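Local structure of choline binding protein PCPA (Streptococcus pneumoniae, 4CP6) at residues E75-A80 with K106-G111; T237-Y242 with Y263-N268; E281-F286 with R308-G313. The protein is a choline-binding surface protein of the pneumococcus and vaccine antigen, whose leucine-rich repeats probably serve in recognition or adhesion. One frame throughout, in Å; residues are numbered along the deposited sequence.

Contact 1 of 3, residues E75-A80 with K106-G111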
ATOM      1  N   GLU A  75      -8.891  25.662  -8.664  1.00 12.30           N
ATOM      2  CA  GLU A  75      -8.332  24.320  -8.830  1.00 12.30           C
ATOM      3  C   GLU A  75      -6.943  24.340  -9.381  1.00 13.89           C
ATOM      4  O   GLU A  75      -6.593  25.227 -10.171  1.00 13.29           O
ATOM      5  CB  GLU A  75      -9.225  23.470  -9.761  1.00 13.40           C
ATOM      6  CG  GLU A  75     -10.678  23.408  -9.308  1.00 15.86           C
ATOM      7  CD  GLU A  75     -11.543  22.364  -9.969  1.00 18.84           C
ATOM      8  OE1 GLU A  75     -10.990  21.503 -10.688  1.00 16.51           O
ATOM      9  OE2 GLU A  75     -12.781  22.422  -9.784  1.00 19.27           O
ATOM     10  N   VAL A  76      -6.136  23.346  -8.982  1.00 12.17           N
ATOM     11  CA  VAL A  76      -4.845  23.085  -9.595  1.00 11.38           C
ATOM     12  C   VAL A  76      -5.121  22.012 -10.657  1.00 13.83           C
ATOM     13  O   VAL A  76      -5.571  20.900 -10.316  1.00 12.89           O
ATOM     14  CB  VAL A  76      -3.770  22.635  -8.592  1.00 12.34           C
ATOM     15  CG1 VAL A  76      -2.507  22.198  -9.322  1.00 12.25           C
ATOM     16  CG2 VAL A  76      -3.459  23.760  -7.597  1.00 12.09           C
ATOM     17  N   ALA A  77      -4.884  22.345 -11.943  1.00 12.98           N
ATOM     18  CA  ALA A  77      -5.154  21.399 -13.016  1.00 12.19           C
ATOM     19  C   ALA A  77      -4.187  20.218 -13.002  1.00 13.15           C
ATOM     20  O   ALA A  77      -3.043  20.342 -12.553  1.00 12.48           O
ATOM     21  CB  ALA A  77      -5.057  22.104 -14.356  1.00 13.53           C
ATOM     22  N   SER A  78      -4.600  19.088 -13.609  1.00 12.01           N
ATOM     23  CA  SER A  78      -3.699  17.966 -13.755  1.00 11.67           C
ATOM     24  C   SER A  78      -2.413  18.447 -14.458  1.00 14.46           C
ATOM     25  O   SER A  78      -2.474  19.226 -15.433  1.00 13.69           O
ATOM     26  CB  SER A  78      -4.329  16.876 -14.607  1.00 15.29           C
ATOM     27  OG  SER A  78      -5.468  16.392 -13.924  1.00 17.04           O
ATOM     28  N   GLN A  79      -1.248  17.970 -13.987  1.00 13.70           N
ATOM     29  CA  GLN A  79       0.081  18.285 -14.522  1.00 14.06           C
ATOM     30  C   GLN A  79       0.526  19.725 -14.296  1.00 13.89           C
ATOM     31  O   GLN A  79       1.675  20.016 -14.595  1.00 14.38           O
ATOM     32  CB  GLN A  79       0.171  17.966 -16.048  1.00 15.80           C
ATOM     33  CG  GLN A  79      -0.407  16.607 -16.483  1.00 16.95           C
ATOM     34  CD  GLN A  79       0.355  15.417 -15.955  1.00 21.74           C
ATOM     35  OE1 GLN A  79       1.520  15.515 -15.547  1.00 23.02           O
ATOM     36  NE2 GLN A  79      -0.305  14.279 -15.885  1.00 20.31           N
ATOM     37  N   ALA A  80      -0.324  20.616 -13.738  1.00 13.07           N
ATOM     38  CA  ALA A  80       0.073  22.036 -13.669  1.00 12.71           C
ATOM     39  C   ALA A  80       1.400  22.286 -12.986  1.00 16.26           C
ATOM     40  O   ALA A  80       2.220  23.073 -13.489  1.00 15.39           O
ATOM     41  CB  ALA A  80      -1.020  22.865 -13.016  1.00 12.90           C
ATOM     42  N   LYS A 106      -9.676  22.217  -5.045  1.00 12.99           N
ATOM     43  CA  LYS A 106      -9.353  20.884  -5.533  1.00 12.39           C
ATOM     44  C   LYS A 106      -8.000  20.883  -6.172  1.00 13.80           C
ATOM     45  O   LYS A 106      -7.664  21.815  -6.906  1.00 13.53           O
ATOM     46  CB  LYS A 106     -10.405  20.437  -6.560  1.00 14.41           C
ATOM     47  CG  LYS A 106     -10.200  19.013  -7.072  1.00 18.91           C
ATOM     48  CD  LYS A 106     -11.483  18.354  -7.539  1.00 35.08           C
ATOM     49  CE  LYS A 106     -11.989  18.904  -8.845  1.00 46.26           C
ATOM     50  NZ  LYS A 106     -13.076  18.064  -9.427  1.00 57.19           N
ATOM     51  N   ILE A 107      -7.235  19.835  -5.941  1.00 12.31           N
ATOM     52  CA  ILE A 107      -5.986  19.535  -6.635  1.00 10.80           C
ATOM     53  C   ILE A 107      -6.331  18.336  -7.506  1.00 11.91           C
ATOM     54  O   ILE A 107      -6.667  17.258  -6.992  1.00 12.05           O
ATOM     55  CB  ILE A 107      -4.799  19.267  -5.696  1.00 12.73           C
ATOM     56  CG1 ILE A 107      -4.425  20.568  -4.932  1.00 12.47           C
ATOM     57  CG2 ILE A 107      -3.605  18.749  -6.541  1.00 12.31           C
ATOM     58  CD1 ILE A 107      -3.477  20.355  -3.700  1.00 14.85           C
ATOM     59  N   GLN A 108      -6.365  18.535  -8.813  1.00 11.14           N
ATOM     60  CA  GLN A 108      -6.693  17.483  -9.768  1.00 11.19           C
ATOM     61  C   GLN A 108      -5.611  16.399  -9.812  1.00 11.71           C
ATOM     62  O   GLN A 108      -4.504  16.571  -9.280  1.00 11.88           O
ATOM     63  CB  GLN A 108      -6.897  18.082 -11.165  1.00 12.92           C
ATOM     64  CG  GLN A 108      -8.159  18.947 -11.243  1.00 13.20           C
ATOM     65  CD  GLN A 108      -8.298  19.698 -12.545  1.00 16.75           C
ATOM     66  OE1 GLN A 108      -9.018  20.735 -12.631  1.00 17.31           O
ATOM     67  NE2 GLN A 108      -7.621  19.223 -13.570  1.00 12.12           N
ATOM     68  N   LYS A 109      -5.925  15.281 -10.484  1.00 11.18           N
ATOM     69  CA  LYS A 109      -4.983  14.160 -10.560  1.00 11.57           C
ATOM     70  C   LYS A 109      -3.637  14.615 -11.094  1.00 11.20           C
ATOM     71  O   LYS A 109      -3.582  15.408 -12.046  1.00 10.97           O
ATOM     72  CB  LYS A 109      -5.517  12.995 -11.418  1.00 14.71           C
ATOM     73  CG  LYS A 109      -5.959  13.374 -12.809  1.00 19.72           C
ATOM     74  CD  LYS A 109      -6.616  12.188 -13.513  1.00 27.12           C
ATOM     75  CE  LYS A 109      -6.848  12.549 -14.956  1.00 31.05           C
ATOM     76  NZ  LYS A 109      -7.188  11.356 -15.777  1.00 39.68           N
ATOM     77  N   LYS A 110      -2.552  14.169 -10.459  1.00 10.70           N
ATOM     78  CA  LYS A 110      -1.195  14.513 -10.905  1.00 10.42           C
ATOM     79  C   LYS A 110      -0.943  16.020 -10.938  1.00 12.82           C
ATOM     80  O   LYS A 110      -0.031  16.472 -11.648  1.00 12.00           O
ATOM     81  CB  LYS A 110      -0.904  13.848 -12.268  1.00 12.75           C
ATOM     82  CG  LYS A 110      -0.788  12.330 -12.109  1.00 13.88           C
ATOM     83  CD  LYS A 110      -0.299  11.627 -13.330  1.00 21.66           C
ATOM     84  CE  LYS A 110       0.013  10.206 -12.924  1.00 16.98           C
ATOM     85  NZ  LYS A 110       0.669   9.470 -14.050  1.00 31.59           N
ATOM     86  N   GLY A 111      -1.656  16.799 -10.110  1.00 11.07           N
ATOM     87  CA  GLY A 111      -1.414  18.250 -10.111  1.00 11.76           C
ATOM     88  C   GLY A 111       0.011  18.618  -9.743  1.00 12.66           C
ATOM     89  O   GLY A 111       0.519  19.640 -10.221  1.00 12.47           O
TER
HETATM   90  O   HOH W   1     -12.140  19.487 -11.933  1.00 27.61           O
HETATM   91  O   HOH W   2       0.779  11.583 -16.467  1.00 41.04           O
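Glu75 and Val76 pair in parallel with Lys106 and Ile107, and the two chains then turn together through type II beta turns, Ala77 to Ala80 and Gln108 to Gly111. Two backbone bonds join the strands: Val76 N gives to Lys106 O at 3.0 Å, and Gln108 N gives to Val76 O at 2.9 Å. In the turns, Gln79 N lies 3.0 Å from Lys110 O and bonds to it from well above the carbonyl plane. Ser78 adds a side-chain bond. Its OG sits beside its own backbone N (chi1 -64°) and donates to Lys109 O at 2.8 Å, in the carbonyl plane and on a lone pair. This is the packing of consecutive coils in a leucine-rich repeat solenoid, where like positions stack along the superhelix. Strand 69-76 lies between strands 35-40 and 106-107 here, parallel to both. Val76 and Ile107 share the buried face of the sheet, with Val76 CB 4.3 Å from Ile107 CG1. Phe81 and Phe112 also pack on that face. Glu75 and Lys106 lie side by side on the other face, pointing the same way. The lysine bends at chi3, and its CE comes to 3.3 Å from Glu75 OE1, but NZ stays 4.2 Å from Glu75 OE1, too far for a salt bridge. A water takes a bond from NZ, weakly, and gives one to OE1. Gln79 and Lys110 also run alongside each other. A second water accepts from Gln79 NE2 and Lys110 NZ, while Gln79 OE1 is held by Tyr84.

Contact 2 of 3, residues T237-Y242 with Y263-N268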
ATOM      1  N   THR A 237     -11.679  -6.719  14.274  1.00 12.12           N
ATOM      2  CA  THR A 237     -11.836  -7.871  13.387  1.00 12.39           C
ATOM      3  C   THR A 237     -10.848  -7.836  12.230  1.00 13.68           C
ATOM      4  O   THR A 237     -10.555  -8.889  11.654  1.00 13.24           O
ATOM      5  CB  THR A 237     -13.254  -8.006  12.863  1.00 14.10           C
ATOM      6  OG1 THR A 237     -13.601  -6.882  12.030  1.00 15.98           O
ATOM      7  CG2 THR A 237     -14.258  -8.222  13.993  1.00 13.84           C
ATOM      8  N   GLN A 238     -10.358  -6.635  11.866  1.00 11.74           N
ATOM      9  CA  GLN A 238      -9.416  -6.502  10.749  1.00 10.88           C
ATOM     10  C   GLN A 238      -8.133  -5.938  11.266  1.00 11.79           C
ATOM     11  O   GLN A 238      -8.139  -4.824  11.811  1.00 11.45           O
ATOM     12  CB  GLN A 238      -9.989  -5.587   9.630  1.00 11.79           C
ATOM     13  CG  GLN A 238     -11.382  -6.007   9.128  1.00 18.27           C
ATOM     14  CD  GLN A 238     -12.010  -5.044   8.163  1.00 48.07           C
ATOM     15  OE1 GLN A 238     -12.951  -4.313   8.501  1.00 44.07           O
ATOM     16  NE2 GLN A 238     -11.565  -5.092   6.919  1.00 49.50           N
ATOM     17  N   LEU A 239      -7.013  -6.662  11.099  1.00 10.96           N
ATOM     18  CA  LEU A 239      -5.704  -6.111  11.385  1.00  9.94           C
ATOM     19  C   LEU A 239      -5.297  -5.508  10.039  1.00 11.35           C
ATOM     20  O   LEU A 239      -5.056  -6.235   9.061  1.00 11.15           O
ATOM     21  CB  LEU A 239      -4.719  -7.179  11.904  1.00  9.86           C
ATOM     22  CG  LEU A 239      -3.420  -6.630  12.459  1.00 12.26           C
ATOM     23  CD1 LEU A 239      -2.726  -7.698  13.342  1.00 13.08           C
ATOM     24  CD2 LEU A 239      -2.461  -6.117  11.335  1.00 13.36           C
ATOM     25  N   ILE A 240      -5.295  -4.164   9.978  1.00  9.45           N
ATOM     26  CA  ILE A 240      -5.071  -3.475   8.721  1.00  9.50           C
ATOM     27  C   ILE A 240      -3.581  -3.312   8.433  1.00 10.65           C
ATOM     28  O   ILE A 240      -3.146  -3.581   7.308  1.00 10.48           O
ATOM     29  CB  ILE A 240      -5.808  -2.116   8.720  1.00 10.63           C
ATOM     30  CG1 ILE A 240      -7.326  -2.340   8.898  1.00 10.93           C
ATOM     31  CG2 ILE A 240      -5.535  -1.315   7.410  1.00 10.79           C
ATOM     32  CD1 ILE A 240      -8.127  -1.058   9.161  1.00 13.07           C
ATOM     33  N   TYR A 241      -2.808  -2.810   9.410  1.00  9.69           N
ATOM     34  CA  TYR A 241      -1.396  -2.582   9.140  1.00 10.02           C
ATOM     35  C   TYR A 241      -0.556  -2.689  10.374  1.00  9.87           C
ATOM     36  O   TYR A 241      -0.819  -1.992  11.367  1.00 11.20           O
ATOM     37  CB  TYR A 241      -1.170  -1.227   8.443  1.00 10.38           C
ATOM     38  CG  TYR A 241       0.279  -1.051   8.028  1.00  8.89           C
ATOM     39  CD1 TYR A 241       0.886  -1.942   7.138  1.00  9.96           C
ATOM     40  CD2 TYR A 241       1.063  -0.032   8.568  1.00 10.37           C
ATOM     41  CE1 TYR A 241       2.228  -1.811   6.790  1.00 10.40           C
ATOM     42  CE2 TYR A 241       2.389   0.139   8.184  1.00 10.44           C
ATOM     43  CZ  TYR A 241       2.975  -0.763   7.314  1.00 10.88           C
ATOM     44  OH  TYR A 241       4.313  -0.640   6.992  1.00 11.55           O
ATOM     45  N   TYR A 242       0.495  -3.542  10.304  1.00 10.35           N
ATOM     46  CA  TYR A 242       1.479  -3.694  11.361  1.00 10.79           C
ATOM     47  C   TYR A 242       2.710  -2.924  10.869  1.00 11.29           C
ATOM     48  O   TYR A 242       3.331  -3.322   9.865  1.00 11.16           O
ATOM     49  CB  TYR A 242       1.788  -5.166  11.531  1.00 11.17           C
ATOM     50  CG  TYR A 242       2.658  -5.439  12.744  1.00 11.49           C
ATOM     51  CD1 TYR A 242       4.043  -5.296  12.680  1.00 13.77           C
ATOM     52  CD2 TYR A 242       2.104  -5.917  13.927  1.00 11.68           C
ATOM     53  CE1 TYR A 242       4.851  -5.593  13.777  1.00 14.64           C
ATOM     54  CE2 TYR A 242       2.904  -6.224  15.026  1.00 12.56           C
ATOM     55  CZ  TYR A 242       4.269  -6.042  14.951  1.00 15.15           C
ATOM     56  OH  TYR A 242       5.051  -6.387  16.027  1.00 16.87           O
ATOM     57  N   TYR A 263      -1.127  -6.931   2.446  1.00  9.55           N
ATOM     58  CA  TYR A 263       0.091  -6.156   2.738  1.00  9.44           C
ATOM     59  C   TYR A 263       0.219  -5.744   4.222  1.00  9.57           C
ATOM     60  O   TYR A 263       1.081  -4.904   4.550  1.00  9.84           O
ATOM     61  CB  TYR A 263       0.144  -4.902   1.834  1.00 10.44           C
ATOM     62  CG  TYR A 263       0.474  -5.234   0.393  1.00  8.71           C
ATOM     63  CD1 TYR A 263      -0.532  -5.532  -0.527  1.00 10.11           C
ATOM     64  CD2 TYR A 263       1.794  -5.277  -0.045  1.00 10.79           C
ATOM     65  CE1 TYR A 263      -0.228  -5.824  -1.851  1.00 10.29           C
ATOM     66  CE2 TYR A 263       2.106  -5.561  -1.371  1.00 10.87           C
ATOM     67  CZ  TYR A 263       1.092  -5.850  -2.263  1.00 10.57           C
ATOM     68  OH  TYR A 263       1.445  -6.107  -3.586  1.00 13.44           O
ATOM     69  N   SER A 264      -0.549  -6.383   5.122  1.00  8.16           N
ATOM     70  CA  SER A 264      -0.528  -5.935   6.515  1.00  9.39           C
ATOM     71  C   SER A 264       0.804  -6.054   7.251  1.00 11.37           C
ATOM     72  O   SER A 264       1.011  -5.272   8.189  1.00 10.84           O
ATOM     73  CB  SER A 264      -1.611  -6.609   7.337  1.00 10.30           C
ATOM     74  OG  SER A 264      -1.592  -8.022   7.165  1.00 10.78           O
ATOM     75  N   PHE A 265       1.676  -7.023   6.911  1.00 10.21           N
ATOM     76  CA  PHE A 265       3.015  -7.156   7.534  1.00  9.76           C
ATOM     77  C   PHE A 265       4.067  -7.040   6.443  1.00 11.13           C
ATOM     78  O   PHE A 265       5.188  -7.541   6.597  1.00 10.88           O
ATOM     79  CB  PHE A 265       3.195  -8.506   8.292  1.00 10.56           C
ATOM     80  CG  PHE A 265       2.347  -8.657   9.526  1.00  9.41           C
ATOM     81  CD1 PHE A 265       0.977  -8.899   9.427  1.00 11.30           C
ATOM     82  CD2 PHE A 265       2.921  -8.585  10.797  1.00 10.76           C
ATOM     83  CE1 PHE A 265       0.197  -9.097  10.580  1.00 11.05           C
ATOM     84  CE2 PHE A 265       2.143  -8.791  11.943  1.00 10.82           C
ATOM     85  CZ  PHE A 265       0.783  -9.014  11.832  1.00  9.83           C
ATOM     86  N   ASN A 266       3.747  -6.352   5.349  1.00  9.61           N
ATOM     87  CA  ASN A 266       4.699  -6.186   4.268  1.00 10.28           C
ATOM     88  C   ASN A 266       5.948  -5.442   4.752  1.00 11.15           C
ATOM     89  O   ASN A 266       5.832  -4.458   5.478  1.00 11.68           O
ATOM     90  CB  ASN A 266       4.039  -5.421   3.127  1.00 10.74           C
ATOM     91  CG  ASN A 266       4.864  -5.287   1.896  1.00 10.93           C
ATOM     92  OD1 ASN A 266       5.480  -6.277   1.397  1.00 14.04           O
ATOM     93  ND2 ASN A 266       4.792  -4.152   1.306  1.00  8.56           N
ATOM     94  N   LYS A 267       7.119  -5.874   4.279  1.00 10.64           N
ATOM     95  CA  LYS A 267       8.432  -5.259   4.569  1.00 10.35           C
ATOM     96  C   LYS A 267       8.809  -5.322   6.038  1.00 12.53           C
ATOM     97  O   LYS A 267       9.708  -4.596   6.453  1.00 13.44           O
ATOM     98  CB  LYS A 267       8.480  -3.789   4.073  1.00 11.52           C
ATOM     99  CG  LYS A 267       8.230  -3.596   2.564  1.00 15.56           C
ATOM    100  CD  LYS A 267       9.414  -4.216   1.787  1.00 19.51           C
ATOM    101  CE  LYS A 267       9.350  -4.140   0.297  1.00 28.13           C
ATOM    102  NZ  LYS A 267      10.525  -4.868  -0.264  1.00 27.12           N
ATOM    103  N   ASN A 268       8.153  -6.155   6.816  1.00 11.56           N
ATOM    104  CA  ASN A 268       8.408  -6.206   8.240  1.00 11.55           C
ATOM    105  C   ASN A 268       9.882  -6.482   8.526  1.00 14.27           C
ATOM    106  O   ASN A 268      10.438  -7.464   8.030  1.00 14.36           O
ATOM    107  CB  ASN A 268       7.525  -7.253   8.858  1.00 12.81           C
ATOM    108  CG  ASN A 268       7.614  -7.210  10.352  1.00 19.15           C
ATOM    109  OD1 ASN A 268       8.570  -7.727  10.927  1.00 16.53           O
ATOM    110  ND2 ASN A 268       6.725  -6.449  10.983  1.00 14.97           N
TER
HETATM  111  O   HOH W   3       4.870  -1.917   4.718  1.00 11.86           O
HETATM  112  O   HOH W   4       5.152  -4.843   8.542  1.00 12.90           O
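Tyr242 packs on Phe265. Tyr242 CB sits over one face of the Phe265 ring, 3.8 Å from its centroid, and makes a CH-pi contact. The ring planes are 18° apart but slid so far that they barely overlap. The nearest ring atoms, Tyr242 CG and Phe265 CE2, are 3.5 Å apart. One direct backbone bond lies next to the pair: Tyr242 N gives to Ser264 O at 2.8 Å. With CG anti to the backbone N (chi1 -172°), the Tyr242 ring runs on beside Phe265. Leu239 extends the apolar patch, with its CD1 4.0 Å from Phe265 CZ. Ser264 CB packs 3.4 Å from Ile240 O, while its OG bonds to Ala261 O. Asn268 ND2 approaches the Tyr242 ring obliquely, 3.4 Å from Tyr242 CD1, and Asn268 OD1 is held by the backbone N of Leu271. Two waters add polar links. One gives protons to Tyr242 O and Asn266 O. Another lies between Tyr241 OH and Asn266 O. Behind these residues, the turns Tyr263 to Asn266 and Phe265 to Asn268 shape the second segment, and a classic beta bulge at Ile240 and Tyr241, opposite Leu231, shapes the first. Tyr241 stacks on Phe206, and Tyr242 meets Tyr251 edge to face. Strand 238-241 is antiparallel to strand 230-233 on one side and parallel to strand 259-260 on the other, so the antiparallel strands 224-227, 230-233 and 238-241 continue into the parallel strands 259-260 and 282-283 of one mixed sheet.

Contact 3 of 3, residues E281-F286 with R308-G313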
ATOM      1  N   GLU A 281      -9.769 -16.113  10.097  1.00 11.25           N
ATOM      2  CA  GLU A 281     -10.224 -16.880   8.942  1.00 11.36           C
ATOM      3  C   GLU A 281      -9.435 -16.647   7.665  1.00 11.44           C
ATOM      4  O   GLU A 281      -9.415 -17.530   6.812  1.00 11.39           O
ATOM      5  CB  GLU A 281     -11.684 -16.539   8.604  1.00 13.85           C
ATOM      6  CG  GLU A 281     -12.663 -16.801   9.741  1.00 21.92           C
ATOM      7  CD  GLU A 281     -14.039 -16.179   9.563  1.00 40.27           C
ATOM      8  OE1 GLU A 281     -14.224 -15.344   8.646  1.00 34.62           O
ATOM      9  OE2 GLU A 281     -14.934 -16.518  10.369  1.00 33.45           O
ATOM     10  N   LYS A 282      -8.873 -15.458   7.492  1.00 10.65           N
ATOM     11  CA  LYS A 282      -8.251 -15.089   6.229  1.00 10.42           C
ATOM     12  C   LYS A 282      -6.973 -14.322   6.383  1.00 12.58           C
ATOM     13  O   LYS A 282      -6.892 -13.390   7.190  1.00 11.44           O
ATOM     14  CB  LYS A 282      -9.298 -14.260   5.437  1.00 11.74           C
ATOM     15  CG  LYS A 282      -8.800 -13.671   4.116  1.00 13.08           C
ATOM     16  CD  LYS A 282      -9.966 -12.971   3.430  1.00 17.90           C
ATOM     17  CE  LYS A 282      -9.618 -12.512   2.057  1.00 28.51           C
ATOM     18  NZ  LYS A 282     -10.783 -11.812   1.442  1.00 32.27           N
ATOM     19  N   ILE A 283      -5.992 -14.679   5.541  1.00 10.17           N
ATOM     20  CA  ILE A 283      -4.720 -13.973   5.441  1.00  9.84           C
ATOM     21  C   ILE A 283      -4.676 -13.360   4.035  1.00 10.94           C
ATOM     22  O   ILE A 283      -4.690 -14.095   3.030  1.00 10.35           O
ATOM     23  CB  ILE A 283      -3.528 -14.921   5.679  1.00 11.84           C
ATOM     24  CG1 ILE A 283      -3.578 -15.442   7.124  1.00 11.94           C
ATOM     25  CG2 ILE A 283      -2.201 -14.240   5.348  1.00 12.26           C
ATOM     26  CD1 ILE A 283      -2.580 -16.559   7.417  1.00 12.66           C
ATOM     27  N   GLY A 284      -4.647 -12.025   3.979  1.00 10.57           N
ATOM     28  CA  GLY A 284      -4.684 -11.271   2.727  1.00  9.80           C
ATOM     29  C   GLY A 284      -3.467 -11.430   1.843  1.00 10.56           C
ATOM     30  O   GLY A 284      -2.389 -11.829   2.297  1.00 10.17           O
ATOM     31  N   THR A 285      -3.603 -10.992   0.588  1.00  9.29           N
ATOM     32  CA  THR A 285      -2.515 -11.093  -0.381  1.00  9.22           C
ATOM     33  C   THR A 285      -1.283 -10.298   0.102  1.00 10.16           C
ATOM     34  O   THR A 285      -1.411  -9.201   0.659  1.00  9.63           O
ATOM     35  CB  THR A 285      -3.019 -10.741  -1.799  1.00 10.63           C
ATOM     36  OG1 THR A 285      -2.010 -11.057  -2.755  1.00 11.74           O
ATOM     37  CG2 THR A 285      -3.357  -9.267  -1.944  1.00 10.28           C
ATOM     38  N   PHE A 286      -0.065 -10.852  -0.114  1.00  9.03           N
ATOM     39  CA  PHE A 286       1.189 -10.236   0.309  1.00  8.64           C
ATOM     40  C   PHE A 286       1.231  -9.947   1.807  1.00 10.14           C
ATOM     41  O   PHE A 286       2.037  -9.103   2.237  1.00 10.18           O
ATOM     42  CB  PHE A 286       1.468  -8.959  -0.496  1.00  9.55           C
ATOM     43  CG  PHE A 286       1.807  -9.153  -1.955  1.00 11.45           C
ATOM     44  CD1 PHE A 286       0.802  -9.352  -2.892  1.00 13.46           C
ATOM     45  CD2 PHE A 286       3.125  -9.083  -2.391  1.00 14.94           C
ATOM     46  CE1 PHE A 286       1.112  -9.513  -4.242  1.00 15.34           C
ATOM     47  CE2 PHE A 286       3.435  -9.255  -3.741  1.00 15.42           C
ATOM     48  CZ  PHE A 286       2.428  -9.475  -4.649  1.00 14.58           C
ATOM     49  N   ARG A 308      -2.810 -14.899  -2.446  1.00 10.16           N
ATOM     50  CA  ARG A 308      -1.627 -14.828  -3.277  1.00  9.14           C
ATOM     51  C   ARG A 308      -0.422 -14.194  -2.599  1.00 11.25           C
ATOM     52  O   ARG A 308      -0.525 -13.110  -2.026  1.00 10.14           O
ATOM     53  CB  ARG A 308      -1.977 -14.075  -4.578  1.00 11.14           C
ATOM     54  CG  ARG A 308      -0.789 -13.707  -5.472  1.00 12.11           C
ATOM     55  CD  ARG A 308      -1.246 -13.268  -6.866  1.00 13.96           C
ATOM     56  NE  ARG A 308      -0.088 -12.942  -7.713  1.00 15.00           N
ATOM     57  CZ  ARG A 308       0.415 -11.728  -7.909  1.00 18.66           C
ATOM     58  NH1 ARG A 308      -0.122 -10.674  -7.308  1.00 17.33           N
ATOM     59  NH2 ARG A 308       1.457 -11.558  -8.720  1.00 20.16           N
ATOM     60  N   LEU A 309       0.710 -14.867  -2.656  1.00 10.09           N
ATOM     61  CA  LEU A 309       1.991 -14.366  -2.177  1.00  9.86           C
ATOM     62  C   LEU A 309       1.930 -13.912  -0.732  1.00 10.68           C
ATOM     63  O   LEU A 309       2.677 -13.021  -0.333  1.00 10.64           O
ATOM     64  CB  LEU A 309       2.588 -13.299  -3.124  1.00 10.65           C
ATOM     65  CG  LEU A 309       3.013 -13.877  -4.495  1.00 13.02           C
ATOM     66  CD1 LEU A 309       3.120 -12.773  -5.553  1.00 14.56           C
ATOM     67  CD2 LEU A 309       4.324 -14.632  -4.361  1.00 14.02           C
ATOM     68  N   ALA A 310       1.142 -14.610   0.091  1.00  9.14           N
ATOM     69  CA  ALA A 310       1.113 -14.261   1.518  1.00  9.94           C
ATOM     70  C   ALA A 310       2.483 -14.569   2.167  1.00 10.96           C
ATOM     71  O   ALA A 310       2.930 -13.828   3.037  1.00 10.43           O
ATOM     72  CB  ALA A 310       0.019 -15.060   2.230  1.00 11.06           C
ATOM     73  N   PHE A 311       3.122 -15.675   1.755  1.00 10.52           N
ATOM     74  CA  PHE A 311       4.438 -16.095   2.224  1.00  8.72           C
ATOM     75  C   PHE A 311       5.377 -15.916   1.050  1.00 10.86           C
ATOM     76  O   PHE A 311       5.414 -16.755   0.147  1.00 12.03           O
ATOM     77  CB  PHE A 311       4.404 -17.552   2.709  1.00 10.47           C
ATOM     78  CG  PHE A 311       3.515 -17.720   3.917  1.00 11.71           C
ATOM     79  CD1 PHE A 311       3.952 -17.332   5.177  1.00 14.19           C
ATOM     80  CD2 PHE A 311       2.259 -18.279   3.796  1.00 13.45           C
ATOM     81  CE1 PHE A 311       3.140 -17.509   6.302  1.00 16.78           C
ATOM     82  CE2 PHE A 311       1.436 -18.436   4.925  1.00 16.55           C
ATOM     83  CZ  PHE A 311       1.898 -18.067   6.163  1.00 14.65           C
ATOM     84  N   TYR A 312       6.101 -14.807   1.034  1.00 10.01           N
ATOM     85  CA  TYR A 312       6.929 -14.435  -0.112  1.00 10.16           C
ATOM     86  C   TYR A 312       8.138 -13.700   0.383  1.00 13.04           C
ATOM     87  O   TYR A 312       8.016 -12.644   0.984  1.00 12.18           O
ATOM     88  CB  TYR A 312       6.087 -13.502  -0.992  1.00 11.38           C
ATOM     89  CG  TYR A 312       6.728 -12.946  -2.241  1.00 12.95           C
ATOM     90  CD1 TYR A 312       7.599 -13.717  -3.008  1.00 13.70           C
ATOM     91  CD2 TYR A 312       6.377 -11.686  -2.722  1.00 15.12           C
ATOM     92  CE1 TYR A 312       8.091 -13.255  -4.226  1.00 15.34           C
ATOM     93  CE2 TYR A 312       6.882 -11.202  -3.928  1.00 16.66           C
ATOM     94  CZ  TYR A 312       7.746 -11.990  -4.673  1.00 18.46           C
ATOM     95  OH  TYR A 312       8.243 -11.530  -5.884  1.00 21.55           O
ATOM     96  N   GLY A 313       9.312 -14.254   0.147  1.00 11.56           N
ATOM     97  CA  GLY A 313      10.539 -13.580   0.569  1.00 11.31           C
ATOM     98  C   GLY A 313      10.758 -13.571   2.068  1.00 12.73           C
ATOM     99  O   GLY A 313      11.450 -12.682   2.598  1.00 12.59           O
TER
HETATM  100  O   HOH W   5      -2.238 -10.251  -5.330  1.00 18.81           O
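Phe286 lies alongside Arg308, Leu309 and Tyr312, all pointing the same way. Leu309 CB is centred over one face of the Phe286 ring, 4.0 Å from its centroid, in a CH-pi contact. Leu309 CD1 reaches 3.5 Å from Phe286 CZ and also covers one face of the Arg308 guanidinium. Arg308 is extended from CG to NE, which brings NH1 to the edge of the phenylalanine ring. Arg308 NH1 lies there 3.5 Å from Phe286 CE1, with the ring and guanidinium planes 73° apart. Tyr312 CD2 closes in obliquely on Phe286 CE2 at 4.0 Å. Arg308 O is gripped twice. Phe286 N gives to Arg308 O at 3.0 Å. Thr285 OG1, anti to its own backbone N (chi1 -170°), gives to Arg308 O at 2.6 Å, tilted 28° from the carbonyl plane. A water donates to Thr285 OG1 and accepts from Arg308 NH1. Deeper in, Ile283 CG2 touches Ala310 CB at 3.9 Å. The loops that follow strands 282-283 and 305-306 stack one on the next, as successive coils do in a leucine-rich repeat solenoid, here of the BspA type.

Overall arrangement
All three contacts join successive passes of the chain along the superhelix. Contact 1 lies toward the N-terminal end, about 31 Å from contact 2 and 36 Å from contact 3 between centres. Contacts 2 and 3 are neighbours, 10 Å apart between centres and served by one sheet; Tyr263 N probably bonds to Thr285 O, and the Tyr263 and Phe286 rings stack. Contact 2 is buried and chiefly aromatic, with one direct hydrogen bond. Contacts 1 and 3 are partly buried. Contact 1 depends mostly on strand and turn hydrogen bonds, with water-linked polar groups at its edge. Contact 3 combines a threonine hydroxyl bond to a backbone carbonyl with aromatic and aliphatic packing.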